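Local coordinates for flagellar motor switch protein FliG (Aquifex aeolicus, PDB 3HJL) that probably forms part of the rotor-mounted switch complex at the base of the bacterial flagellum, which sets the direction of flagellar rotation, at residues A[154-157]-A[158-162]; A[114-118]-A[119-123]; A[249-252]-A[253-257]. All coordinates share one frame; numbering follows the deposited sequence.

Contact 1 (A[154-157]-A[158-162])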
ATOM      1  N   GLU A 154     -21.106  22.003  17.028  1.00 72.90           N
ATOM      2  CA  GLU A 154     -21.979  21.733  18.195  1.00 72.93           C
ATOM      3  C   GLU A 154     -23.044  20.650  17.994  1.00 68.23           C
ATOM      4  O   GLU A 154     -23.231  19.795  18.862  1.00 59.48           O
ATOM      5  CB  GLU A 154     -22.669  23.029  18.661  1.00 80.96           C
ATOM      6  CG  GLU A 154     -21.723  24.152  19.144  1.00 87.36           C
ATOM      7  CD  GLU A 154     -20.942  23.796  20.404  1.00 91.26           C
ATOM      8  OE1 GLU A 154     -21.501  23.114  21.293  1.00 92.92           O
ATOM      9  OE2 GLU A 154     -19.772  24.226  20.514  1.00 92.24           O
ATOM     10  N   GLU A 155     -23.767  20.709  16.878  1.00 69.81           N
ATOM     11  CA  GLU A 155     -24.812  19.714  16.592  1.00 74.56           C
ATOM     12  C   GLU A 155     -24.218  18.338  16.260  1.00 72.47           C
ATOM     13  O   GLU A 155     -24.893  17.316  16.423  1.00 64.35           O
ATOM     14  CB  GLU A 155     -25.740  20.188  15.463  1.00 75.18           C
ATOM     15  CG  GLU A 155     -26.587  21.441  15.797  1.00 79.64           C
ATOM     16  CD  GLU A 155     -27.786  21.165  16.729  1.00 77.96           C
ATOM     17  OE1 GLU A 155     -28.938  21.366  16.282  1.00 76.78           O
ATOM     18  OE2 GLU A 155     -27.588  20.769  17.900  1.00 68.72           O
ATOM     19  N   LEU A 156     -22.959  18.322  15.811  1.00 72.43           N
ATOM     20  CA  LEU A 156     -22.239  17.079  15.535  1.00 70.42           C
ATOM     21  C   LEU A 156     -21.711  16.442  16.833  1.00 71.52           C
ATOM     22  O   LEU A 156     -21.657  15.215  16.924  1.00 69.35           O
ATOM     23  CB  LEU A 156     -21.099  17.323  14.532  1.00 68.33           C
ATOM     24  CG  LEU A 156     -20.469  16.111  13.820  1.00 68.86           C
ATOM     25  CD1 LEU A 156     -21.518  15.185  13.190  1.00 58.36           C
ATOM     26  CD2 LEU A 156     -19.476  16.587  12.760  1.00 60.22           C
ATOM     27  N   LYS A 157     -21.322  17.265  17.819  1.00 66.68           N
ATOM     28  CA  LYS A 157     -20.921  16.763  19.162  1.00 68.22           C
ATOM     29  C   LYS A 157     -22.014  15.888  19.778  1.00 66.19           C
ATOM     30  O   LYS A 157     -21.756  14.771  20.231  1.00 65.39           O
ATOM     31  CB  LYS A 157     -20.666  17.918  20.142  1.00 62.32           C
ATOM     32  CG  LYS A 157     -19.441  18.750  19.880  1.00 60.76           C
ATOM     33  CD  LYS A 157     -19.349  19.888  20.890  1.00 62.75           C
ATOM     34  CE  LYS A 157     -18.227  20.854  20.565  1.00 62.40           C
ATOM     35  NZ  LYS A 157     -18.118  21.924  21.588  1.00 63.90           N
ATOM     36  N   LYS A 158     -23.237  16.404  19.736  1.00 66.72           N
ATOM     37  CA  LYS A 158     -24.404  15.761  20.329  1.00 68.71           C
ATOM     38  C   LYS A 158     -24.785  14.482  19.569  1.00 67.99           C
ATOM     39  O   LYS A 158     -25.124  13.468  20.178  1.00 67.26           O
ATOM     40  CB  LYS A 158     -25.597  16.738  20.325  1.00 73.65           C
ATOM     41  CG  LYS A 158     -25.347  18.089  21.050  1.00 74.48           C
ATOM     42  CD  LYS A 158     -26.401  19.137  20.708  1.00 76.96           C
ATOM     43  CE  LYS A 158     -25.928  20.558  21.035  1.00 78.19           C
ATOM     44  NZ  LYS A 158     -25.499  20.722  22.451  1.00 78.69           N
ATOM     45  N   GLU A 159     -24.706  14.539  18.240  1.00 67.64           N
ATOM     46  CA  GLU A 159     -25.121  13.428  17.388  1.00 62.25           C
ATOM     47  C   GLU A 159     -24.133  12.262  17.434  1.00 67.84           C
ATOM     48  O   GLU A 159     -24.547  11.100  17.371  1.00 67.79           O
ATOM     49  CB  GLU A 159     -25.309  13.916  15.946  1.00 64.48           C
ATOM     50  CG  GLU A 159     -26.026  12.930  15.019  1.00 71.18           C
ATOM     51  CD  GLU A 159     -27.467  12.634  15.431  1.00 73.87           C
ATOM     52  OE1 GLU A 159     -27.963  11.535  15.112  1.00 72.89           O
ATOM     53  OE2 GLU A 159     -28.103  13.489  16.088  1.00 82.98           O
ATOM     54  N   VAL A 160     -22.836  12.573  17.519  1.00 61.89           N
ATOM     55  CA  VAL A 160     -21.803  11.540  17.630  1.00 59.60           C
ATOM     56  C   VAL A 160     -21.880  10.830  18.989  1.00 58.21           C
ATOM     57  O   VAL A 160     -21.829   9.609  19.041  1.00 65.20           O
ATOM     58  CB  VAL A 160     -20.377  12.105  17.387  1.00 50.05           C
ATOM     59  CG1 VAL A 160     -19.330  11.037  17.635  1.00 50.61           C
ATOM     60  CG2 VAL A 160     -20.250  12.635  15.951  1.00 54.10           C
ATOM     61  N   VAL A 161     -22.037  11.594  20.069  1.00 59.74           N
ATOM     62  CA  VAL A 161     -22.152  11.023  21.420  1.00 58.76           C
ATOM     63  C   VAL A 161     -23.422  10.171  21.583  1.00 57.79           C
ATOM     64  O   VAL A 161     -23.390   9.130  22.244  1.00 59.65           O
ATOM     65  CB  VAL A 161     -22.129  12.123  22.517  1.00 59.83           C
ATOM     66  CG1 VAL A 161     -22.391  11.515  23.891  1.00 54.33           C
ATOM     67  CG2 VAL A 161     -20.793  12.863  22.512  1.00 59.01           C
ATOM     68  N   LYS A 162     -24.529  10.624  20.990  1.00 53.93           N
ATOM     69  CA  LYS A 162     -25.791   9.871  20.984  1.00 57.63           C
ATOM     70  C   LYS A 162     -25.626   8.535  20.265  1.00 58.75           C
ATOM     71  O   LYS A 162     -26.175   7.520  20.698  1.00 67.18           O
ATOM     72  CB  LYS A 162     -26.891  10.682  20.288  1.00 57.03           C
ATOM     73  CG  LYS A 162     -28.295  10.041  20.327  1.00 67.84           C
ATOM     74  CD  LYS A 162     -29.277  10.706  19.352  1.00 69.68           C
ATOM     75  CE  LYS A 162     -29.027  10.257  17.903  1.00 76.54           C
ATOM     76  NZ  LYS A 162     -29.999  10.842  16.935  1.00 77.27           N
TER
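L156 and V160, one turn apart on helix 154-166, meet through their methyl groups at an oblique angle, CD1 of L156 lying 4.0 Å from CG2 of V160. A first torsion of -164° swings CG of L156 away from its own amide nitrogen, beside the carbonyl carbon, which carries the isobutyl group along the helix to the valine. Between the same two residues the amide N of V160 donates to O of L156 at 3.0 Å. Both side chains also rest on I133 of helix 130-137, so this flank faces the interior of the FliG middle domain.

On the outer flank, the aliphatic part of K158 passes across the carboxylate of E155, with CD of K158 3.5 Å from OE2 of E155. The ammonium does not close on that acid: NZ of K158 stays 5.0 Å from OE2 of E155. Two other lysines do pair. NZ of K157 reaches OE2 of E154 at 3.0 Å from above the carboxylate plane, and NZ of K162 meets OE1 of E159 at 2.8 Å on the syn side. E159 OE1 also bridges to R163 of the EHPQR motif. Shared between lysine and arginine, the E159 carboxylate is probably favoured in its charged form, and may help to hold R163 in place.

Contact 2 (A[114-118]-A[119-123])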
ATOM      1  N   GLU A 114      -3.611   8.211  17.862  1.00 61.50           N
ATOM      2  CA  GLU A 114      -3.547   8.895  19.156  1.00 61.43           C
ATOM      3  C   GLU A 114      -2.428   9.962  19.176  1.00 60.65           C
ATOM      4  O   GLU A 114      -2.502  10.928  19.922  1.00 61.21           O
ATOM      5  CB  GLU A 114      -3.299   7.875  20.287  1.00 78.53           C
ATOM      6  CG  GLU A 114      -4.247   7.975  21.487  1.00 83.05           C
ATOM      7  CD  GLU A 114      -5.590   7.325  21.226  1.00 80.28           C
ATOM      8  OE1 GLU A 114      -5.953   7.171  20.045  1.00 95.88           O
ATOM      9  OE2 GLU A 114      -6.303   6.996  22.196  1.00 72.45           O
ATOM     10  N   LYS A 115      -1.377   9.754  18.391  1.00 60.54           N
ATOM     11  CA  LYS A 115      -0.305  10.739  18.256  1.00 62.37           C
ATOM     12  C   LYS A 115      -0.700  11.973  17.440  1.00 65.23           C
ATOM     13  O   LYS A 115      -0.079  13.024  17.582  1.00 75.39           O
ATOM     14  CB  LYS A 115       0.918  10.106  17.602  1.00 66.18           C
ATOM     15  CG  LYS A 115       1.593   9.041  18.453  1.00 68.18           C
ATOM     16  CD  LYS A 115       2.706   8.373  17.667  1.00 74.40           C
ATOM     17  CE  LYS A 115       3.141   7.062  18.294  1.00 76.49           C
ATOM     18  NZ  LYS A 115       4.168   6.424  17.425  1.00 82.00           N
ATOM     19  N   VAL A 116      -1.724  11.851  16.598  1.00 60.63           N
ATOM     20  CA  VAL A 116      -2.103  12.924  15.689  1.00 61.90           C
ATOM     21  C   VAL A 116      -2.884  14.004  16.434  1.00 66.45           C
ATOM     22  O   VAL A 116      -3.689  13.699  17.280  1.00 60.11           O
ATOM     23  CB  VAL A 116      -2.932  12.391  14.493  1.00 65.00           C
ATOM     24  CG1 VAL A 116      -3.245  13.517  13.507  1.00 54.62           C
ATOM     25  CG2 VAL A 116      -2.182  11.259  13.785  1.00 60.72           C
ATOM     26  N   ASP A 117      -2.575  15.267  16.148  1.00 71.15           N
ATOM     27  CA  ASP A 117      -3.259  16.403  16.755  1.00 55.95           C
ATOM     28  C   ASP A 117      -4.782  16.272  16.544  1.00 54.67           C
ATOM     29  O   ASP A 117      -5.246  16.096  15.424  1.00 56.10           O
ATOM     30  CB  ASP A 117      -2.740  17.688  16.116  1.00 63.32           C
ATOM     31  CG  ASP A 117      -3.192  18.930  16.841  1.00 66.11           C
ATOM     32  OD1 ASP A 117      -2.315  19.603  17.407  1.00 72.61           O
ATOM     33  OD2 ASP A 117      -4.405  19.235  16.852  1.00 61.66           O
ATOM     34  N   SER A 118      -5.544  16.354  17.634  1.00 59.51           N
ATOM     35  CA  SER A 118      -7.016  16.211  17.602  1.00 56.50           C
ATOM     36  C   SER A 118      -7.759  17.216  16.715  1.00 60.46           C
ATOM     37  O   SER A 118      -8.883  16.939  16.285  1.00 68.16           O
ATOM     38  CB  SER A 118      -7.578  16.252  19.023  1.00 61.45           C
ATOM     39  OG  SER A 118      -7.125  15.129  19.772  1.00 54.70           O
ATOM     40  N   ARG A 119      -7.152  18.379  16.467  1.00 62.63           N
ATOM     41  CA  ARG A 119      -7.703  19.354  15.511  1.00 65.88           C
ATOM     42  C   ARG A 119      -7.656  18.800  14.087  1.00 59.77           C
ATOM     43  O   ARG A 119      -8.581  19.002  13.308  1.00 58.02           O
ATOM     44  CB  ARG A 119      -6.933  20.682  15.573  1.00 66.74           C
ATOM     45  CG  ARG A 119      -7.091  21.435  16.883  1.00 63.84           C
ATOM     46  CD  ARG A 119      -6.151  22.631  16.974  1.00 63.63           C
ATOM     47  NE  ARG A 119      -4.790  22.259  17.376  1.00 61.24           N
ATOM     48  CZ  ARG A 119      -3.788  23.123  17.545  1.00 62.60           C
ATOM     49  NH1 ARG A 119      -3.976  24.440  17.399  1.00 59.69           N
ATOM     50  NH2 ARG A 119      -2.589  22.672  17.919  1.00 61.35           N
ATOM     51  N   ILE A 120      -6.567  18.101  13.764  1.00 64.90           N
ATOM     52  CA  ILE A 120      -6.397  17.460  12.461  1.00 62.10           C
ATOM     53  C   ILE A 120      -7.373  16.288  12.295  1.00 59.15           C
ATOM     54  O   ILE A 120      -8.002  16.151  11.246  1.00 64.13           O
ATOM     55  CB  ILE A 120      -4.922  16.988  12.244  1.00 67.66           C
ATOM     56  CG1 ILE A 120      -3.975  18.210  12.197  1.00 62.04           C
ATOM     57  CG2 ILE A 120      -4.809  16.145  10.956  1.00 63.49           C
ATOM     58  CD1 ILE A 120      -2.511  17.867  12.196  1.00 61.33           C
ATOM     59  N   LEU A 121      -7.524  15.478  13.344  1.00 58.90           N
ATOM     60  CA  LEU A 121      -8.471  14.358  13.328  1.00 54.53           C
ATOM     61  C   LEU A 121      -9.923  14.859  13.224  1.00 54.25           C
ATOM     62  O   LEU A 121     -10.697  14.331  12.435  1.00 61.72           O
ATOM     63  CB  LEU A 121      -8.283  13.463  14.564  1.00 55.77           C
ATOM     64  CG  LEU A 121      -6.918  12.759  14.724  1.00 55.46           C
ATOM     65  CD1 LEU A 121      -6.803  12.016  16.032  1.00 49.85           C
ATOM     66  CD2 LEU A 121      -6.646  11.814  13.600  1.00 50.64           C
ATOM     67  N   ALA A 122     -10.275  15.884  14.007  1.00 60.53           N
ATOM     68  CA  ALA A 122     -11.612  16.509  13.945  1.00 53.44           C
ATOM     69  C   ALA A 122     -11.908  17.046  12.547  1.00 53.93           C
ATOM     70  O   ALA A 122     -12.979  16.797  11.997  1.00 60.00           O
ATOM     71  CB  ALA A 122     -11.726  17.641  14.975  1.00 57.74           C
ATOM     72  N   SER A 123     -10.926  17.733  11.964  1.00 57.87           N
ATOM     73  CA  SER A 123     -11.023  18.283  10.602  1.00 58.24           C
ATOM     74  C   SER A 123     -11.255  17.209   9.538  1.00 59.52           C
ATOM     75  O   SER A 123     -12.110  17.371   8.674  1.00 66.23           O
ATOM     76  CB  SER A 123      -9.754  19.067  10.266  1.00 64.60           C
ATOM     77  OG  SER A 123      -9.866  19.686   9.002  1.00 80.06           O
TER
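V116 lays its CG1 methyl against L121, 3.8 Å from CD2 of the leucine, while the same methyl touches CG2 of I120 at 4.0 Å. At chi1 -176° CG1 of the valine stands opposite the backbone N, which turns this branch to the first turn of helix 118-125, and both V116 and L121 continue into contact with helix 172-193.

D117 faces the start of the helix with its carboxylate. OD2 of D117 accepts from the backbone N of R119 at 2.9 Å through its anti lone pair. On its syn side the same OD2 of D117 receives NE of R119 at 3.1 Å. OD1 accepts from NH2 of the same arginine, also at 3.1 Å, so the guanidinium grips the acid side-on with two nitrogens. The two flat groups are turned 38° from each other, and both bonds leave the carboxylate plane by 22°. Replacing this aspartate with an alanine removes both oxygens and would probably leave the R119 amide without its cap and the guanidinium free to turn.

The backbone O of D117 accepts from L121 N at 3.1 Å, starting the helical bonding, and A122 N follows on O of S118. The hydroxyl of S118 instead turns to K144 and E147 of helix 142-150. An aspartate accepting from the amide two residues on is a classic N-cap, here at the start of helix 118-125, where the chain turns in from helix 93-114.

Contact 3 (A[249-252]-A[253-257])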
ATOM      1  N   ARG A 249      34.850  24.124 -29.808  1.00 59.73           N
ATOM      2  CA  ARG A 249      35.630  22.905 -30.083  1.00 64.05           C
ATOM      3  C   ARG A 249      34.816  21.633 -29.821  1.00 58.26           C
ATOM      4  O   ARG A 249      34.858  20.688 -30.608  1.00 51.42           O
ATOM      5  CB  ARG A 249      36.880  22.872 -29.190  1.00 69.00           C
ATOM      6  CG  ARG A 249      37.949  23.904 -29.532  1.00 73.53           C
ATOM      7  CD  ARG A 249      38.727  23.519 -30.784  1.00 77.74           C
ATOM      8  NE  ARG A 249      39.942  24.319 -30.944  1.00 78.75           N
ATOM      9  CZ  ARG A 249      41.073  24.160 -30.246  1.00 82.26           C
ATOM     10  NH1 ARG A 249      41.177  23.239 -29.280  1.00 82.70           N
ATOM     11  NH2 ARG A 249      42.115  24.955 -30.498  1.00 82.43           N
ATOM     12  N   ASP A 250      34.098  21.624 -28.699  1.00 57.04           N
ATOM     13  CA  ASP A 250      33.268  20.479 -28.286  1.00 62.90           C
ATOM     14  C   ASP A 250      32.128  20.220 -29.272  1.00 64.50           C
ATOM     15  O   ASP A 250      31.827  19.072 -29.599  1.00 64.89           O
ATOM     16  CB  ASP A 250      32.657  20.725 -26.902  1.00 62.53           C
ATOM     17  CG  ASP A 250      33.696  20.831 -25.798  1.00 59.54           C
ATOM     18  OD1 ASP A 250      34.890  21.055 -26.094  1.00 56.20           O
ATOM     19  OD2 ASP A 250      33.302  20.701 -24.623  1.00 63.09           O
ATOM     20  N   ILE A 251      31.507  21.306 -29.728  1.00 66.64           N
ATOM     21  CA  ILE A 251      30.401  21.260 -30.687  1.00 64.71           C
ATOM     22  C   ILE A 251      30.846  20.677 -32.029  1.00 62.72           C
ATOM     23  O   ILE A 251      30.113  19.900 -32.632  1.00 63.62           O
ATOM     24  CB  ILE A 251      29.796  22.672 -30.901  1.00 65.04           C
ATOM     25  CG1 ILE A 251      29.182  23.194 -29.599  1.00 63.67           C
ATOM     26  CG2 ILE A 251      28.718  22.653 -31.997  1.00 64.64           C
ATOM     27  CD1 ILE A 251      29.372  24.653 -29.429  1.00 72.08           C
ATOM     28  N   ILE A 252      32.039  21.064 -32.492  1.00 67.41           N
ATOM     29  CA  ILE A 252      32.636  20.484 -33.720  1.00 67.12           C
ATOM     30  C   ILE A 252      32.711  18.955 -33.644  1.00 63.04           C
ATOM     31  O   ILE A 252      32.330  18.268 -34.593  1.00 55.72           O
ATOM     32  CB  ILE A 252      34.070  21.049 -34.011  1.00 66.30           C
ATOM     33  CG1 ILE A 252      33.996  22.288 -34.903  1.00 68.19           C
ATOM     34  CG2 ILE A 252      34.926  20.016 -34.723  1.00 68.41           C
ATOM     35  CD1 ILE A 252      33.273  23.442 -34.292  1.00 66.10           C
ATOM     36  N   GLU A 253      33.168  18.437 -32.501  1.00 61.03           N
ATOM     37  CA  GLU A 253      33.279  16.989 -32.290  1.00 57.66           C
ATOM     38  C   GLU A 253      31.914  16.299 -32.204  1.00 61.62           C
ATOM     39  O   GLU A 253      31.774  15.144 -32.614  1.00 58.14           O
ATOM     40  CB  GLU A 253      34.100  16.684 -31.034  1.00 56.76           C
ATOM     41  CG  GLU A 253      35.536  17.219 -31.046  1.00 63.28           C
ATOM     42  CD  GLU A 253      36.377  16.705 -32.209  1.00 64.72           C
ATOM     43  OE1 GLU A 253      36.129  15.580 -32.701  1.00 62.88           O
ATOM     44  OE2 GLU A 253      37.300  17.434 -32.624  1.00 70.49           O
ATOM     45  N   ILE A 254      30.919  17.003 -31.655  1.00 65.26           N
ATOM     46  CA  ILE A 254      29.543  16.499 -31.589  1.00 64.78           C
ATOM     47  C   ILE A 254      28.926  16.438 -33.000  1.00 66.15           C
ATOM     48  O   ILE A 254      28.290  15.445 -33.362  1.00 70.20           O
ATOM     49  CB  ILE A 254      28.658  17.376 -30.663  1.00 62.38           C
ATOM     50  CG1 ILE A 254      29.089  17.225 -29.203  1.00 65.58           C
ATOM     51  CG2 ILE A 254      27.199  16.977 -30.789  1.00 65.64           C
ATOM     52  CD1 ILE A 254      28.628  18.372 -28.317  1.00 65.10           C
ATOM     53  N   LEU A 255      29.130  17.496 -33.787  1.00 65.48           N
ATOM     54  CA  LEU A 255      28.656  17.550 -35.178  1.00 66.22           C
ATOM     55  C   LEU A 255      29.280  16.460 -36.070  1.00 66.27           C
ATOM     56  O   LEU A 255      28.677  16.049 -37.066  1.00 68.15           O
ATOM     57  CB  LEU A 255      28.921  18.937 -35.780  1.00 64.29           C
ATOM     58  CG  LEU A 255      28.056  20.082 -35.243  1.00 64.85           C
ATOM     59  CD1 LEU A 255      28.654  21.438 -35.599  1.00 62.12           C
ATOM     60  CD2 LEU A 255      26.629  19.968 -35.777  1.00 71.11           C
ATOM     61  N   LYS A 256      30.488  16.014 -35.722  1.00 70.21           N
ATOM     62  CA  LYS A 256      31.136  14.881 -36.405  1.00 68.31           C
ATOM     63  C   LYS A 256      30.445  13.515 -36.161  1.00 64.93           C
ATOM     64  O   LYS A 256      30.564  12.625 -36.990  1.00 60.45           O
ATOM     65  CB  LYS A 256      32.621  14.788 -36.002  1.00 67.32           C
ATOM     66  CG  LYS A 256      33.502  15.861 -36.641  1.00 69.39           C
ATOM     67  CD  LYS A 256      34.907  15.894 -36.044  1.00 69.73           C
ATOM     68  CE  LYS A 256      35.782  16.934 -36.751  1.00 68.85           C
ATOM     69  NZ  LYS A 256      37.085  17.165 -36.064  1.00 65.48           N
ATOM     70  N   VAL A 257      29.703  13.379 -35.056  1.00 69.50           N
ATOM     71  CA  VAL A 257      29.075  12.093 -34.663  1.00 71.06           C
ATOM     72  C   VAL A 257      27.540  12.058 -34.778  1.00 76.48           C
ATOM     73  O   VAL A 257      26.991  11.062 -35.259  1.00 78.27           O
ATOM     74  CB  VAL A 257      29.497  11.657 -33.219  1.00 66.38           C
ATOM     75  CG1 VAL A 257      29.254  12.756 -32.217  1.00 60.61           C
ATOM     76  CG2 VAL A 257      28.766  10.381 -32.798  1.00 67.71           C
TER
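I251 sets CG2 anti to its backbone N, beside the carbonyl carbon, and L255 sets CG anti to its own carbonyl carbon (chi1 -71°); together these torsions bring the two side chains alongside each other, pointing the same way. CG2 of I251 then lies 3.8 Å from CD1 of L255. The leucine also leans over the backbone of the preceding turn, and its amide N bonds to O of I251 at 2.8 Å, with an N-H...O angle of 166°. I251, I254 and L255 all touch F278 of helix 272-279, while I254 also reaches I316 and M319 of helix 302-320.

On another flank K256, extended beyond CG, runs past I252, its CE 3.8 Å from CG2 of the isoleucine. The lysine ammonium continues to E253, whose chain bends at chi2 (-58°), and NZ of K256 forms a weak salt bridge to OE2 of E253 at 3.5 Å. OE2 of E253 itself sits 4.1 Å from CG2 of I252, so this methyl lies close to both members of the ion pair. Hydrocarbon packing by I251, I254 and L255 thus joins this part of the chain to helices 272-279 and 302-320, whereas the long K256-E253 ion pair, at the surface, probably adds only modestly to stability.

Overall arrangement
From the N terminus, contact 2 comes first, where the chain leaves helix 93-114 and enters helix 118-125; contact 1 follows on helix 154-166, and contact 3 comes much later on helix 248-255. Each is local and closes no long loop, and the three stand in series without nesting or crossing. Contacts 1 and 2 are neighbours, their centres about 17 Å apart, and helix 142-150 touches side chains of both, linking them within the middle domain. Contact 3 belongs to the C-terminal domain, its centre about 75 Å from that of contact 1 and on the opposite side of the chain's centre, a separation that reflects the extended shape of this all-helical protein.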